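Putidaredoxin reductase (Pseudomonas putida, PDB 1Q1R) probably passes electrons from NADH through its bound FAD to the iron-sulfur protein putidaredoxin, which supplies the cytochrome P450cam monooxygenase. Local coordinates at residues E382-V396 with L408-S420. Sequence-based numbering, arbitrary orientation.
Sequences EFNQSKQIITDRLPV and LKEIIAAAKAELS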
ATOM      1  N   GLU A 382      20.107   2.551  -9.953  1.00 25.56           N
ATOM      2  CA  GLU A 382      19.393   2.098 -11.137  1.00 26.11           C
ATOM      3  C   GLU A 382      17.894   2.311 -10.940  1.00 25.44           C
ATOM      4  O   GLU A 382      17.146   2.450 -11.907  1.00 25.01           O
ATOM      5  CB  GLU A 382      19.703   0.625 -11.440  1.00 26.30           C
ATOM      6  CG  GLU A 382      21.195   0.354 -11.659  1.00 26.32           C
ATOM      7  CD  GLU A 382      21.476  -0.925 -12.436  1.00 27.10           C
ATOM      8  OE1 GLU A 382      20.708  -1.904 -12.298  1.00 25.83           O
ATOM      9  OE2 GLU A 382      22.485  -0.955 -13.178  1.00 27.53           O
ATOM     10  N   PHE A 383      17.451   2.348  -9.686  1.00 26.26           N
ATOM     11  CA  PHE A 383      16.035   2.586  -9.417  1.00 26.33           C
ATOM     12  C   PHE A 383      15.708   4.032  -9.803  1.00 26.37           C
ATOM     13  O   PHE A 383      14.768   4.297 -10.554  1.00 25.05           O
ATOM     14  CB  PHE A 383      15.713   2.368  -7.937  1.00 27.31           C
ATOM     15  CG  PHE A 383      14.306   2.743  -7.573  1.00 28.80           C
ATOM     16  CD1 PHE A 383      13.229   2.011  -8.065  1.00 28.26           C
ATOM     17  CD2 PHE A 383      14.054   3.860  -6.783  1.00 29.70           C
ATOM     18  CE1 PHE A 383      11.920   2.388  -7.779  1.00 29.22           C
ATOM     19  CE2 PHE A 383      12.748   4.246  -6.491  1.00 29.82           C
ATOM     20  CZ  PHE A 383      11.679   3.508  -6.992  1.00 29.40           C
ATOM     21  N   ASN A 384      16.491   4.969  -9.285  1.00 27.55           N
ATOM     22  CA  ASN A 384      16.274   6.376  -9.599  1.00 29.19           C
ATOM     23  C   ASN A 384      16.379   6.606 -11.105  1.00 29.65           C
ATOM     24  O   ASN A 384      15.578   7.332 -11.692  1.00 29.58           O
ATOM     25  CB  ASN A 384      17.291   7.243  -8.858  1.00 31.79           C
ATOM     26  CG  ASN A 384      16.907   7.483  -7.409  1.00 34.50           C
ATOM     27  OD1 ASN A 384      17.742   7.866  -6.586  1.00 38.12           O
ATOM     28  ND2 ASN A 384      15.632   7.279  -7.093  1.00 35.38           N
ATOM     29  N   GLN A 385      17.360   5.972 -11.737  1.00 29.58           N
ATOM     30  CA  GLN A 385      17.531   6.124 -13.176  1.00 30.27           C
ATOM     31  C   GLN A 385      16.344   5.530 -13.925  1.00 29.41           C
ATOM     32  O   GLN A 385      15.926   6.060 -14.954  1.00 29.69           O
ATOM     33  CB  GLN A 385      18.833   5.454 -13.631  1.00 31.15           C
ATOM     34  CG  GLN A 385      20.072   6.068 -13.005  1.00 32.78           C
ATOM     35  CD  GLN A 385      21.342   5.314 -13.347  1.00 34.57           C
ATOM     36  OE1 GLN A 385      21.421   4.098 -13.170  1.00 35.46           O
ATOM     37  NE2 GLN A 385      22.351   6.036 -13.829  1.00 34.05           N
ATOM     38  N   SER A 386      15.796   4.436 -13.403  1.00 29.19           N
ATOM     39  CA  SER A 386      14.658   3.782 -14.041  1.00 29.74           C
ATOM     40  C   SER A 386      13.389   4.628 -13.974  1.00 29.67           C
ATOM     41  O   SER A 386      12.545   4.549 -14.866  1.00 28.59           O
ATOM     42  CB  SER A 386      14.407   2.408 -13.412  1.00 29.13           C
ATOM     43  OG  SER A 386      15.486   1.524 -13.678  1.00 30.59           O
ATOM     44  N   LYS A 387      13.249   5.427 -12.920  1.00 30.58           N
ATOM     45  CA  LYS A 387      12.079   6.295 -12.784  1.00 31.99           C
ATOM     46  C   LYS A 387      12.040   7.233 -13.978  1.00 31.12           C
ATOM     47  O   LYS A 387      10.989   7.475 -14.569  1.00 31.53           O
ATOM     48  CB  LYS A 387      12.167   7.152 -11.520  1.00 33.23           C
ATOM     49  CG  LYS A 387      11.850   6.459 -10.217  1.00 35.63           C
ATOM     50  CD  LYS A 387      11.906   7.498  -9.103  1.00 37.53           C
ATOM     51  CE  LYS A 387      11.369   6.974  -7.791  1.00 38.80           C
ATOM     52  NZ  LYS A 387      11.456   8.027  -6.738  1.00 39.61           N
ATOM     53  N   GLN A 388      13.207   7.766 -14.316  1.00 31.36           N
ATOM     54  CA  GLN A 388      13.350   8.687 -15.433  1.00 31.48           C
ATOM     55  C   GLN A 388      12.951   8.014 -16.748  1.00 31.18           C
ATOM     56  O   GLN A 388      12.256   8.606 -17.573  1.00 30.98           O
ATOM     57  CB  GLN A 388      14.800   9.173 -15.497  1.00 32.54           C
ATOM     58  CG  GLN A 388      15.089  10.197 -16.575  1.00 34.95           C
ATOM     59  CD  GLN A 388      16.554  10.604 -16.608  1.00 36.62           C
ATOM     60  OE1 GLN A 388      16.949  11.487 -17.375  1.00 37.90           O
ATOM     61  NE2 GLN A 388      17.370   9.957 -15.776  1.00 35.87           N
ATOM     62  N   ILE A 389      13.395   6.776 -16.939  1.00 30.36           N
ATOM     63  CA  ILE A 389      13.082   6.026 -18.155  1.00 30.04           C
ATOM     64  C   ILE A 389      11.572   5.845 -18.331  1.00 30.93           C
ATOM     65  O   ILE A 389      11.043   6.004 -19.435  1.00 30.17           O
ATOM     66  CB  ILE A 389      13.765   4.628 -18.133  1.00 29.17           C
ATOM     67  CG1 ILE A 389      15.282   4.792 -18.222  1.00 28.02           C
ATOM     68  CG2 ILE A 389      13.257   3.766 -19.287  1.00 28.86           C
ATOM     69  CD1 ILE A 389      16.066   3.531 -17.898  1.00 27.96           C
ATOM     70  N   ILE A 390      10.883   5.522 -17.240  1.00 31.23           N
ATOM     71  CA  ILE A 390       9.438   5.310 -17.276  1.00 32.20           C
ATOM     72  C   ILE A 390       8.668   6.618 -17.404  1.00 32.81           C
ATOM     73  O   ILE A 390       7.824   6.768 -18.288  1.00 33.54           O
ATOM     74  CB  ILE A 390       8.938   4.588 -15.994  1.00 32.18           C
ATOM     75  CG1 ILE A 390       9.695   3.276 -15.797  1.00 31.96           C
ATOM     76  CG2 ILE A 390       7.440   4.327 -16.089  1.00 31.24           C
ATOM     77  CD1 ILE A 390       9.570   2.319 -16.951  1.00 34.40           C
ATOM     78  N   THR A 391       8.959   7.559 -16.514  1.00 34.41           N
ATOM     79  CA  THR A 391       8.274   8.847 -16.511  1.00 35.71           C
ATOM     80  C   THR A 391       8.423   9.615 -17.818  1.00 36.88           C
ATOM     81  O   THR A 391       7.460  10.203 -18.308  1.00 36.20           O
ATOM     82  CB  THR A 391       8.772   9.744 -15.360  1.00 36.45           C
ATOM     83  OG1 THR A 391       8.586   9.071 -14.108  1.00 37.40           O
ATOM     84  CG2 THR A 391       8.003  11.063 -15.341  1.00 36.53           C
ATOM     85  N   ASP A 392       9.624   9.608 -18.389  1.00 37.82           N
ATOM     86  CA  ASP A 392       9.858  10.330 -19.635  1.00 39.14           C
ATOM     87  C   ASP A 392       9.741   9.485 -20.899  1.00 39.16           C
ATOM     88  O   ASP A 392      10.027   9.966 -21.998  1.00 39.07           O
ATOM     89  CB  ASP A 392      11.225  11.012 -19.599  1.00 40.57           C
ATOM     90  CG  ASP A 392      11.323  12.040 -18.499  1.00 42.31           C
ATOM     91  OD1 ASP A 392      10.367  12.828 -18.349  1.00 44.39           O
ATOM     92  OD2 ASP A 392      12.349  12.068 -17.787  1.00 44.06           O
ATOM     93  N   ARG A 393       9.318   8.233 -20.754  1.00 39.20           N
ATOM     94  CA  ARG A 393       9.167   7.362 -21.913  1.00 39.70           C
ATOM     95  C   ARG A 393      10.430   7.348 -22.773  1.00 38.28           C
ATOM     96  O   ARG A 393      10.357   7.479 -23.994  1.00 38.95           O
ATOM     97  CB  ARG A 393       7.986   7.836 -22.761  1.00 42.09           C
ATOM     98  CG  ARG A 393       6.699   7.069 -22.548  1.00 45.44           C
ATOM     99  CD  ARG A 393       6.829   5.644 -23.067  1.00 48.68           C
ATOM    100  NE  ARG A 393       5.529   4.997 -23.212  1.00 52.03           N
ATOM    101  CZ  ARG A 393       4.566   5.433 -24.021  1.00 53.12           C
ATOM    102  NH1 ARG A 393       4.759   6.520 -24.760  1.00 54.16           N
ATOM    103  NH2 ARG A 393       3.412   4.784 -24.093  1.00 53.50           N
ATOM    104  N   LEU A 394      11.587   7.192 -22.140  1.00 36.56           N
ATOM    105  CA  LEU A 394      12.845   7.177 -22.876  1.00 34.64           C
ATOM    106  C   LEU A 394      13.032   5.903 -23.695  1.00 33.79           C
ATOM    107  O   LEU A 394      12.850   4.794 -23.193  1.00 32.53           O
ATOM    108  CB  LEU A 394      14.025   7.347 -21.920  1.00 34.48           C
ATOM    109  CG  LEU A 394      14.091   8.645 -21.114  1.00 34.01           C
ATOM    110  CD1 LEU A 394      15.391   8.684 -20.339  1.00 33.59           C
ATOM    111  CD2 LEU A 394      13.997   9.841 -22.042  1.00 34.93           C
ATOM    112  N   PRO A 395      13.409   6.054 -24.975  1.00 33.09           N
ATOM    113  CA  PRO A 395      13.632   4.929 -25.891  1.00 32.60           C
ATOM    114  C   PRO A 395      14.947   4.185 -25.653  1.00 32.08           C
ATOM    115  O   PRO A 395      15.781   4.074 -26.556  1.00 32.21           O
ATOM    116  CB  PRO A 395      13.588   5.600 -27.259  1.00 33.28           C
ATOM    117  CG  PRO A 395      14.216   6.928 -26.982  1.00 33.63           C
ATOM    118  CD  PRO A 395      13.562   7.341 -25.678  1.00 32.57           C
ATOM    119  N   VAL A 396      15.136   3.674 -24.442  1.00 30.84           N
ATOM    120  CA  VAL A 396      16.357   2.945 -24.125  1.00 30.35           C
ATOM    121  C   VAL A 396      16.454   1.661 -24.948  1.00 30.41           C
ATOM    122  O   VAL A 396      15.449   0.990 -25.184  1.00 31.12           O
ATOM    123  CB  VAL A 396      16.419   2.572 -22.633  1.00 30.01           C
ATOM    124  CG1 VAL A 396      16.562   3.825 -21.790  1.00 29.01           C
ATOM    125  CG2 VAL A 396      15.168   1.794 -22.237  1.00 30.39           C
ATOM    126  N   LEU A 408      23.797   2.186 -17.088  1.00 28.37           N
ATOM    127  CA  LEU A 408      22.436   2.586 -17.411  1.00 28.50           C
ATOM    128  C   LEU A 408      22.399   4.067 -17.776  1.00 28.18           C
ATOM    129  O   LEU A 408      21.633   4.483 -18.644  1.00 27.21           O
ATOM    130  CB  LEU A 408      21.518   2.293 -16.220  1.00 29.78           C
ATOM    131  CG  LEU A 408      20.017   2.168 -16.483  1.00 30.67           C
ATOM    132  CD1 LEU A 408      19.755   1.175 -17.610  1.00 31.09           C
ATOM    133  CD2 LEU A 408      19.325   1.712 -15.199  1.00 29.53           C
ATOM    134  N   LYS A 409      23.248   4.855 -17.124  1.00 28.65           N
ATOM    135  CA  LYS A 409      23.321   6.287 -17.388  1.00 28.67           C
ATOM    136  C   LYS A 409      23.616   6.545 -18.868  1.00 27.68           C
ATOM    137  O   LYS A 409      23.019   7.425 -19.480  1.00 26.25           O
ATOM    138  CB  LYS A 409      24.423   6.930 -16.542  1.00 31.72           C
ATOM    139  CG  LYS A 409      24.530   8.443 -16.721  1.00 35.78           C
ATOM    140  CD  LYS A 409      25.934   8.957 -16.402  1.00 38.63           C
ATOM    141  CE  LYS A 409      26.358   8.631 -14.979  1.00 41.16           C
ATOM    142  NZ  LYS A 409      27.743   9.118 -14.689  1.00 43.99           N
ATOM    143  N   GLU A 410      24.536   5.776 -19.441  1.00 27.59           N
ATOM    144  CA  GLU A 410      24.888   5.958 -20.846  1.00 28.34           C
ATOM    145  C   GLU A 410      23.802   5.454 -21.787  1.00 27.69           C
ATOM    146  O   GLU A 410      23.626   5.993 -22.878  1.00 27.16           O
ATOM    147  CB  GLU A 410      26.229   5.287 -21.158  1.00 30.16           C
ATOM    148  CG  GLU A 410      27.421   6.046 -20.577  1.00 33.51           C
ATOM    149  CD  GLU A 410      27.377   7.550 -20.892  1.00 36.57           C
ATOM    150  OE1 GLU A 410      27.470   7.933 -22.086  1.00 36.28           O
ATOM    151  OE2 GLU A 410      27.243   8.352 -19.935  1.00 38.03           O
ATOM    152  N   ILE A 411      23.069   4.428 -21.364  1.00 27.39           N
ATOM    153  CA  ILE A 411      21.984   3.898 -22.180  1.00 27.56           C
ATOM    154  C   ILE A 411      20.921   4.994 -22.248  1.00 27.55           C
ATOM    155  O   ILE A 411      20.319   5.249 -23.297  1.00 26.10           O
ATOM    156  CB  ILE A 411      21.380   2.626 -21.544  1.00 27.30           C
ATOM    157  CG1 ILE A 411      22.441   1.520 -21.504  1.00 28.02           C
ATOM    158  CG2 ILE A 411      20.160   2.171 -22.335  1.00 27.97           C
ATOM    159  CD1 ILE A 411      22.012   0.259 -20.766  1.00 26.94           C
ATOM    160  N   ILE A 412      20.714   5.652 -21.114  1.00 27.89           N
ATOM    161  CA  ILE A 412      19.746   6.731 -21.017  1.00 29.07           C
ATOM    162  C   ILE A 412      20.204   7.925 -21.847  1.00 29.19           C
ATOM    163  O   ILE A 412      19.415   8.525 -22.577  1.00 30.24           O
ATOM    164  CB  ILE A 412      19.562   7.158 -19.548  1.00 29.78           C
ATOM    165  CG1 ILE A 412      18.894   6.017 -18.770  1.00 30.04           C
ATOM    166  CG2 ILE A 412      18.752   8.449 -19.470  1.00 29.57           C
ATOM    167  CD1 ILE A 412      18.867   6.226 -17.272  1.00 30.11           C
ATOM    168  N   ALA A 413      21.485   8.262 -21.743  1.00 29.35           N
ATOM    169  CA  ALA A 413      22.037   9.382 -22.494  1.00 29.87           C
ATOM    170  C   ALA A 413      21.789   9.184 -23.981  1.00 30.42           C
ATOM    171  O   ALA A 413      21.346  10.099 -24.680  1.00 30.49           O
ATOM    172  CB  ALA A 413      23.532   9.508 -22.223  1.00 29.15           C
ATOM    173  N   ALA A 414      22.063   7.978 -24.463  1.00 30.99           N
ATOM    174  CA  ALA A 414      21.874   7.667 -25.872  1.00 32.07           C
ATOM    175  C   ALA A 414      20.414   7.833 -26.290  1.00 33.07           C
ATOM    176  O   ALA A 414      20.126   8.396 -27.346  1.00 32.43           O
ATOM    177  CB  ALA A 414      22.344   6.247 -26.156  1.00 31.14           C
ATOM    178  N   ALA A 415      19.497   7.337 -25.464  1.00 34.82           N
ATOM    179  CA  ALA A 415      18.070   7.436 -25.757  1.00 37.34           C
ATOM    180  C   ALA A 415      17.640   8.897 -25.871  1.00 39.36           C
ATOM    181  O   ALA A 415      16.898   9.269 -26.778  1.00 40.70           O
ATOM    182  CB  ALA A 415      17.262   6.729 -24.672  1.00 36.18           C
ATOM    183  N   LYS A 416      18.112   9.726 -24.948  1.00 41.70           N
ATOM    184  CA  LYS A 416      17.777  11.145 -24.954  1.00 43.75           C
ATOM    185  C   LYS A 416      18.379  11.853 -26.170  1.00 44.89           C
ATOM    186  O   LYS A 416      17.730  12.695 -26.789  1.00 45.30           O
ATOM    187  CB  LYS A 416      18.271  11.794 -23.657  1.00 43.82           C
ATOM    188  CG  LYS A 416      17.601  11.219 -22.416  1.00 45.55           C
ATOM    189  CD  LYS A 416      18.369  11.513 -21.135  1.00 46.05           C
ATOM    190  CE  LYS A 416      18.348  12.985 -20.770  1.00 47.31           C
ATOM    191  NZ  LYS A 416      18.984  13.213 -19.435  1.00 48.17           N
ATOM    192  N   ALA A 417      19.612  11.494 -26.516  1.00 46.20           N
ATOM    193  CA  ALA A 417      20.307  12.097 -27.651  1.00 47.93           C
ATOM    194  C   ALA A 417      19.630  11.763 -28.974  1.00 49.62           C
ATOM    195  O   ALA A 417      19.688  12.541 -29.933  1.00 49.43           O
ATOM    196  CB  ALA A 417      21.754  11.630 -27.684  1.00 47.88           C
ATOM    197  N   GLU A 418      18.995  10.599 -29.020  1.00 50.49           N
ATOM    198  CA  GLU A 418      18.312  10.148 -30.221  1.00 52.14           C
ATOM    199  C   GLU A 418      17.089  11.010 -30.511  1.00 52.99           C
ATOM    200  O   GLU A 418      16.780  11.297 -31.670  1.00 53.25           O
ATOM    201  CB  GLU A 418      17.895   8.691 -30.051  1.00 52.42           C
ATOM    202  CG  GLU A 418      17.401   8.040 -31.317  1.00 53.59           C
ATOM    203  CD  GLU A 418      17.189   6.554 -31.139  1.00 54.02           C
ATOM    204  OE1 GLU A 418      16.278   6.171 -30.375  1.00 54.23           O
ATOM    205  OE2 GLU A 418      17.943   5.772 -31.756  1.00 53.40           O
ATOM    206  N   LEU A 419      16.401  11.419 -29.451  1.00 53.63           N
ATOM    207  CA  LEU A 419      15.211  12.254 -29.571  1.00 54.77           C
ATOM    208  C   LEU A 419      15.571  13.644 -30.101  1.00 55.63           C
ATOM    209  O   LEU A 419      14.867  14.206 -30.940  1.00 55.72           O
ATOM    210  CB  LEU A 419      14.535  12.406 -28.202  1.00 54.27           C
ATOM    211  CG  LEU A 419      14.165  11.143 -27.416  1.00 54.17           C
ATOM    212  CD1 LEU A 419      13.671  11.534 -26.031  1.00 53.39           C
ATOM    213  CD2 LEU A 419      13.096  10.359 -28.162  1.00 54.30           C
ATOM    214  N   SER A 420      16.681  14.184 -29.608  1.00 56.67           N
ATOM    215  CA  SER A 420      17.136  15.516 -29.992  1.00 57.68           C
ATOM    216  C   SER A 420      17.832  15.592 -31.348  1.00 58.58           C
ATOM    217  O   SER A 420      17.758  16.613 -32.032  1.00 58.64           O
ATOM    218  CB  SER A 420      18.087  16.056 -28.921  1.00 57.68           C
ATOM    219  OG  SER A 420      17.520  15.929 -27.627  1.00 58.25           O
TER
HETATM  220  O   HOH W   1      24.145   0.727 -14.283  1.00 31.33           O
HETATM  221  O   HOH W   2      24.789   4.407 -14.509  1.00 29.54           O
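Helices 382-391 and 408-420, touching through pairs such as Q385 with L408 and I389 with I412, run nearly parallel, their axes 17° apart and 10.5 Å at closest approach. L408 enters as a knob among E382, Q385, S386 and I389. The Q385 side chain slides past it in the opposite direction, bringing OE1 to 3.5 Å from L408 CB. Two waters bridge the helices: one donates to E382 OE2 and accepts from L408 N, the other accepts from Q385 NE2 and K409 N. E382 also forms salt bridges with R353 and R379 and a hydrogen bond with S362. I412 is gripped by three residues: CD1 lies 3.7 Å from Q385 CB, CG1 packs on I389, and a chi1 of -67° throws CG2 anti to the backbone N and tightly against L394 CD1, at 3.5 Å. Cutting I412 back to an alanine would probably open a gap between I389 and L394, leaving L394 CD1 without the methyl it presses on. Exposed K416 bends at chi3, and its NZ makes a weak 3.4 Å hydrogen bond to Q388 OE1. A Schellman motif with R393 at C-prime ends helix 382-391 and turns the chain back, so that the CG corner of the P395 ring packs 3.8 Å from L419 CD2 and against A415, while V396 CB meets I411 CG2. This C-terminal helix pair borders helix 398-401, which touches V396, L408 and I411, while S386 and V396 rest on strand 370-377 of the antiparallel sheet.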